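Autophagy protein 5 (PDB 2DYO) works in autophagic vesicle formation and cytoplasm-to-vacuole transport in yeast, and is required for mitophagy and the selective autophagic degradation of the nucleus. Local coordinates at residues N17-I22 with L116-I121; Y74-H79 with D127-T132. All blocks are in the same frame, centred on the assembly; numbering follows the deposited sequence.

Interaction 1 (N17-I22 with L116-I121)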
# COMPACT_ATOMS: atom_id res chain seq x y z
N ASN A 17 5.44 11.17 -3.64
CA ASN A 17 6.34 12.10 -2.98
C ASN A 17 5.91 11.97 -1.52
O ASN A 17 4.72 12.08 -1.21
CB ASN A 17 6.10 13.55 -3.44
CG ASN A 17 6.51 13.78 -4.88
OD1 ASN A 17 7.57 13.32 -5.32
ND2 ASN A 17 5.70 14.53 -5.62
N VAL A 18 6.86 11.71 -0.63
CA VAL A 18 6.52 11.56 0.78
C VAL A 18 7.38 12.45 1.67
O VAL A 18 8.61 12.40 1.62
CB VAL A 18 6.68 10.09 1.24
CG1 VAL A 18 6.45 9.99 2.74
CG2 VAL A 18 5.71 9.21 0.48
N LEU A 19 6.72 13.26 2.47
CA LEU A 19 7.42 14.16 3.37
C LEU A 19 7.34 13.58 4.77
O LEU A 19 6.29 13.60 5.41
CB LEU A 19 6.78 15.55 3.35
CG LEU A 19 7.52 16.63 4.14
CD1 LEU A 19 8.95 16.74 3.61
CD2 LEU A 19 6.78 17.96 4.03
N VAL A 20 8.46 13.04 5.25
CA VAL A 20 8.51 12.46 6.58
C VAL A 20 9.08 13.45 7.59
O VAL A 20 10.13 14.05 7.36
CB VAL A 20 9.37 11.18 6.61
CG1 VAL A 20 9.42 10.62 8.03
CG2 VAL A 20 8.79 10.14 5.66
N SER A 21 8.38 13.62 8.71
CA SER A 21 8.84 14.51 9.75
C SER A 21 9.03 13.70 11.03
O SER A 21 8.19 12.88 11.38
CB SER A 21 7.82 15.63 10.00
OG SER A 21 6.59 15.08 10.44
N ILE A 22 10.15 13.94 11.71
CA ILE A 22 10.47 13.23 12.94
C ILE A 22 10.11 14.12 14.12
O ILE A 22 10.72 15.17 14.30
CB ILE A 22 11.98 12.91 13.01
CG1 ILE A 22 12.43 12.23 11.72
CG2 ILE A 22 12.27 12.04 14.23
CD1 ILE A 22 11.67 10.95 11.38
N LEU A 116 0.72 20.18 -5.52
CA LEU A 116 1.75 19.21 -5.16
C LEU A 116 1.06 17.98 -4.60
O LEU A 116 0.33 18.07 -3.61
CB LEU A 116 2.71 19.78 -4.11
CG LEU A 116 3.73 18.78 -3.56
CD1 LEU A 116 4.63 18.29 -4.69
CD2 LEU A 116 4.57 19.43 -2.47
N THR A 117 1.28 16.84 -5.23
CA THR A 117 0.69 15.60 -4.74
C THR A 117 1.74 14.94 -3.86
O THR A 117 2.78 14.50 -4.35
CB THR A 117 0.33 14.64 -5.89
OG1 THR A 117 -0.63 15.27 -6.75
CG2 THR A 117 -0.27 13.36 -5.33
N PHE A 118 1.49 14.89 -2.56
CA PHE A 118 2.45 14.26 -1.66
C PHE A 118 1.78 13.73 -0.41
O PHE A 118 0.65 14.09 -0.10
CB PHE A 118 3.58 15.23 -1.28
CG PHE A 118 3.15 16.34 -0.37
CD1 PHE A 118 2.12 17.21 -0.73
CD2 PHE A 118 3.80 16.54 0.85
CE1 PHE A 118 1.75 18.26 0.11
CE2 PHE A 118 3.43 17.58 1.69
CZ PHE A 118 2.41 18.44 1.33
N LEU A 119 2.49 12.85 0.29
CA LEU A 119 1.99 12.25 1.51
C LEU A 119 2.84 12.73 2.68
O LEU A 119 4.05 12.53 2.71
CB LEU A 119 2.05 10.73 1.40
CG LEU A 119 1.50 9.90 2.56
CD1 LEU A 119 0.04 10.24 2.80
CD2 LEU A 119 1.67 8.42 2.24
N ARG A 120 2.19 13.37 3.64
CA ARG A 120 2.87 13.88 4.82
C ARG A 120 2.79 12.87 5.95
O ARG A 120 1.71 12.52 6.41
CB ARG A 120 2.22 15.20 5.24
CG ARG A 120 3.14 16.13 5.99
CD ARG A 120 2.68 17.57 5.83
NE ARG A 120 3.76 18.51 6.15
CZ ARG A 120 3.76 19.79 5.80
NH1 ARG A 120 2.74 20.29 5.11
NH2 ARG A 120 4.78 20.57 6.12
N ILE A 121 3.96 12.39 6.39
CA ILE A 121 4.03 11.39 7.45
C ILE A 121 4.90 11.87 8.61
O ILE A 121 5.98 12.43 8.41
CB ILE A 121 4.61 10.07 6.92
CG1 ILE A 121 3.65 9.46 5.89
CG2 ILE A 121 4.88 9.11 8.08
CD1 ILE A 121 2.30 9.07 6.45
O HOH W 1 3.28 12.16 -5.40
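Leu19 and Arg120 stand side by side on two neighbouring parallel strands. Start at the leucine's CB: it lies 4.0 Å from Phe118 CD2, at the edge of the phenyl ring and near its plane. CG runs anti to the backbone N (chi1 -173°), and of its two methyls CD2 is the one that reaches across. It touches Phe118 CE2 and settles over one face of the Arg120 guanidinium, 3.7 Å from Arg120 NE. Leu19 thus touches both Phe118 and the guanidinium of Arg120 on this face of the sheet. On the other face Val18 CG1 meets Ile121 CG1 at 4.2 Å.

The backbones are zipped in parallel fashion. Leu19 N donates to Leu119 O, and Leu19 O accepts from Ile121 N (2.8 Å, N-H...O 170°). Asn17 O takes Leu119 N, while Ser21 N donates to Ile121 O at 2.7 Å, and the pairing runs on to Leu123. At the start, Thr117 O is gripped twice: by Asn17 ND2 at 3.2 Å, and by a water at 2.6 Å that also accepts from Asn17 N. Asn17 OD1 is held by Arg41, and ND2 also bonds to the backbone of another protein chain.

Strand 15-22 is flanked by strand 37-43 on its far edge; strand 118-126 has strand 74-79 as its antiparallel neighbour on the other side, with Leu119 packed on Leu97 of helix 90-98. The pair is the central parallel pair of a ubiquitin-like sheet.

Interaction 2 (Y74-H79 with D127-T132)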
# COMPACT_ATOMS: atom_id res chain seq x y z
N TYR A 74 6.59 3.31 22.47
CA TYR A 74 6.24 2.66 21.21
C TYR A 74 6.35 3.69 20.10
O TYR A 74 6.21 4.89 20.34
CB TYR A 74 4.81 2.11 21.26
CG TYR A 74 4.66 0.86 22.11
CD1 TYR A 74 4.31 0.93 23.45
CD2 TYR A 74 4.87 -0.40 21.55
CE1 TYR A 74 4.17 -0.22 24.23
CE2 TYR A 74 4.73 -1.56 22.31
CZ TYR A 74 4.38 -1.46 23.64
OH TYR A 74 4.24 -2.61 24.39
N PHE A 75 6.61 3.23 18.88
CA PHE A 75 6.75 4.12 17.73
C PHE A 75 5.73 3.78 16.65
O PHE A 75 5.49 2.61 16.36
CB PHE A 75 8.15 3.99 17.14
CG PHE A 75 9.26 4.22 18.13
CD1 PHE A 75 10.45 3.50 18.03
CD2 PHE A 75 9.13 5.16 19.14
CE1 PHE A 75 11.49 3.71 18.93
CE2 PHE A 75 10.17 5.38 20.05
CZ PHE A 75 11.35 4.65 19.94
N TRP A 76 5.14 4.81 16.06
CA TRP A 76 4.16 4.62 14.99
C TRP A 76 4.05 5.87 14.13
O TRP A 76 4.53 6.94 14.51
CB TRP A 76 2.79 4.24 15.58
CG TRP A 76 2.09 5.32 16.37
CD1 TRP A 76 1.28 6.30 15.88
CD2 TRP A 76 2.13 5.50 17.79
NE1 TRP A 76 0.81 7.08 16.91
CE2 TRP A 76 1.32 6.61 18.09
CE3 TRP A 76 2.78 4.83 18.84
CZ2 TRP A 76 1.13 7.07 19.40
CZ3 TRP A 76 2.59 5.29 20.14
CH2 TRP A 76 1.78 6.40 20.41
N PHE A 77 3.45 5.73 12.95
CA PHE A 77 3.30 6.85 12.04
C PHE A 77 1.97 7.56 12.20
O PHE A 77 0.97 6.96 12.60
CB PHE A 77 3.43 6.40 10.58
CG PHE A 77 4.76 5.82 10.23
CD1 PHE A 77 4.91 4.46 10.00
CD2 PHE A 77 5.87 6.65 10.08
CE1 PHE A 77 6.13 3.92 9.63
CE2 PHE A 77 7.11 6.12 9.71
CZ PHE A 77 7.23 4.75 9.49
N GLU A 78 1.98 8.84 11.86
CA GLU A 78 0.77 9.64 11.93
C GLU A 78 0.67 10.57 10.74
O GLU A 78 1.67 10.91 10.10
CB GLU A 78 0.74 10.45 13.24
CG GLU A 78 0.03 9.72 14.37
CD GLU A 78 -0.01 10.51 15.66
OE1 GLU A 78 -0.04 11.76 15.59
OE2 GLU A 78 -0.02 9.88 16.73
N HIS A 79 -0.56 10.96 10.43
CA HIS A 79 -0.84 11.87 9.33
C HIS A 79 -1.86 12.84 9.89
O HIS A 79 -2.97 12.46 10.27
CB HIS A 79 -1.41 11.11 8.13
CG HIS A 79 -1.85 12.00 7.01
ND1 HIS A 79 -3.12 12.52 6.92
CD2 HIS A 79 -1.17 12.48 5.93
CE1 HIS A 79 -3.21 13.28 5.84
NE2 HIS A 79 -2.04 13.27 5.23
N ASP A 127 3.52 6.02 25.13
CA ASP A 127 3.38 4.88 26.03
C ASP A 127 2.08 4.13 25.79
O ASP A 127 2.04 2.90 25.83
CB ASP A 127 3.44 5.34 27.49
CG ASP A 127 4.81 5.84 27.89
OD1 ASP A 127 5.78 5.04 27.81
OD2 ASP A 127 4.93 7.01 28.30
N SER A 128 1.01 4.88 25.54
CA SER A 128 -0.29 4.28 25.28
C SER A 128 -0.47 4.06 23.78
O SER A 128 -0.89 4.95 23.05
CB SER A 128 -1.41 5.18 25.82
OG SER A 128 -1.37 6.47 25.23
N LEU A 129 -0.12 2.85 23.34
CA LEU A 129 -0.24 2.50 21.93
C LEU A 129 -1.68 2.67 21.47
O LEU A 129 -2.61 2.19 22.12
CB LEU A 129 0.22 1.06 21.72
CG LEU A 129 0.34 0.54 20.28
CD1 LEU A 129 1.28 1.43 19.48
CD2 LEU A 129 0.86 -0.89 20.32
N PRO A 130 -1.89 3.36 20.34
CA PRO A 130 -3.23 3.60 19.79
C PRO A 130 -3.97 2.33 19.37
O PRO A 130 -3.36 1.34 18.97
CB PRO A 130 -2.95 4.52 18.60
CG PRO A 130 -1.72 5.24 19.01
CD PRO A 130 -0.88 4.14 19.60
N PRO A 131 -5.31 2.35 19.46
CA PRO A 131 -6.17 1.22 19.11
C PRO A 131 -5.98 0.66 17.70
O PRO A 131 -6.09 1.38 16.71
CB PRO A 131 -7.58 1.79 19.32
CG PRO A 131 -7.39 3.27 19.10
CD PRO A 131 -6.11 3.53 19.83
N THR A 132 -5.68 -0.64 17.64
CA THR A 132 -5.46 -1.40 16.41
C THR A 132 -4.13 -1.12 15.71
O THR A 132 -3.80 -1.77 14.72
CB THR A 132 -6.60 -1.18 15.37
OG1 THR A 132 -6.43 0.08 14.72
CG2 THR A 132 -7.96 -1.21 16.06
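Trp76 NE1 donates to Glu78 OE2 at 2.9 Å, a bond within strand 74-79 that helps fix the indole that Pro130 covers from the loop. The N-H...O angle is 148°. The carboxylate oxygen is met on its anti side, and it lies tilted out of the indole plane, so the bond is moderately bent. It ties together two side chains that project from the same side of the strand, two residues apart.

Against the indole comes Pro130. Its CD sits 3.4 Å from the centroid of the six-membered ring of Trp76, only 6° off the normal, which makes a well-centred CH-pi contact. CG lies over the same face, nearer the five-membered ring, and touches Trp76 CZ2 at 3.4 Å. The proline and the indole approach from opposite directions. Trp76 CG stands between its backbone N and carbonyl carbon (chi1 68°), and this torsion turns the indole toward the loop.

Leu129 touches both aromatic residues. Its CD1 methyl meets Trp76 CE3 at 3.8 Å and Tyr74 CB at 4.0 Å, while CD2 comes to the Tyr74 ring obliquely. Earlier in the loop, Asp127 O approaches Tyr74 CD1, also obliquely, at 3.8 Å. The binding across this contact is therefore mostly apolar, and it lies at the surface, although Trp76 itself is buried.

The loop 127-132 leaves the end of strand 118-126 and heads for helix 142-159, folding back over strand 74-79 on the way. Pro130 also touches Pro83 of strand 82-84, Ile133 packs on Trp76, and Asp127 pairs with Lys73 in a salt bridge.

Overall arrangement
Interactions 1 and 2 belong to one five-stranded mixed sheet in the order 37-43, 15-22, 118-126, 74-79, 82-84, their centres 18 Å apart. Strand 118-126 links them: its early part pairs in parallel with strand 15-22, its later part is bonded antiparallel to 74-79, and the loop leaving its end supplies the second half of interaction 2. The two also touch directly, with Ile121 CG2 packed 3.3 Å from Phe77 CD2 and Leu119 CD1 4.0 Å from His79 CD2. Another protein chain reaches Asn17 and residues 116-118 in interaction 1, whereas none in the assembly touches interaction 2.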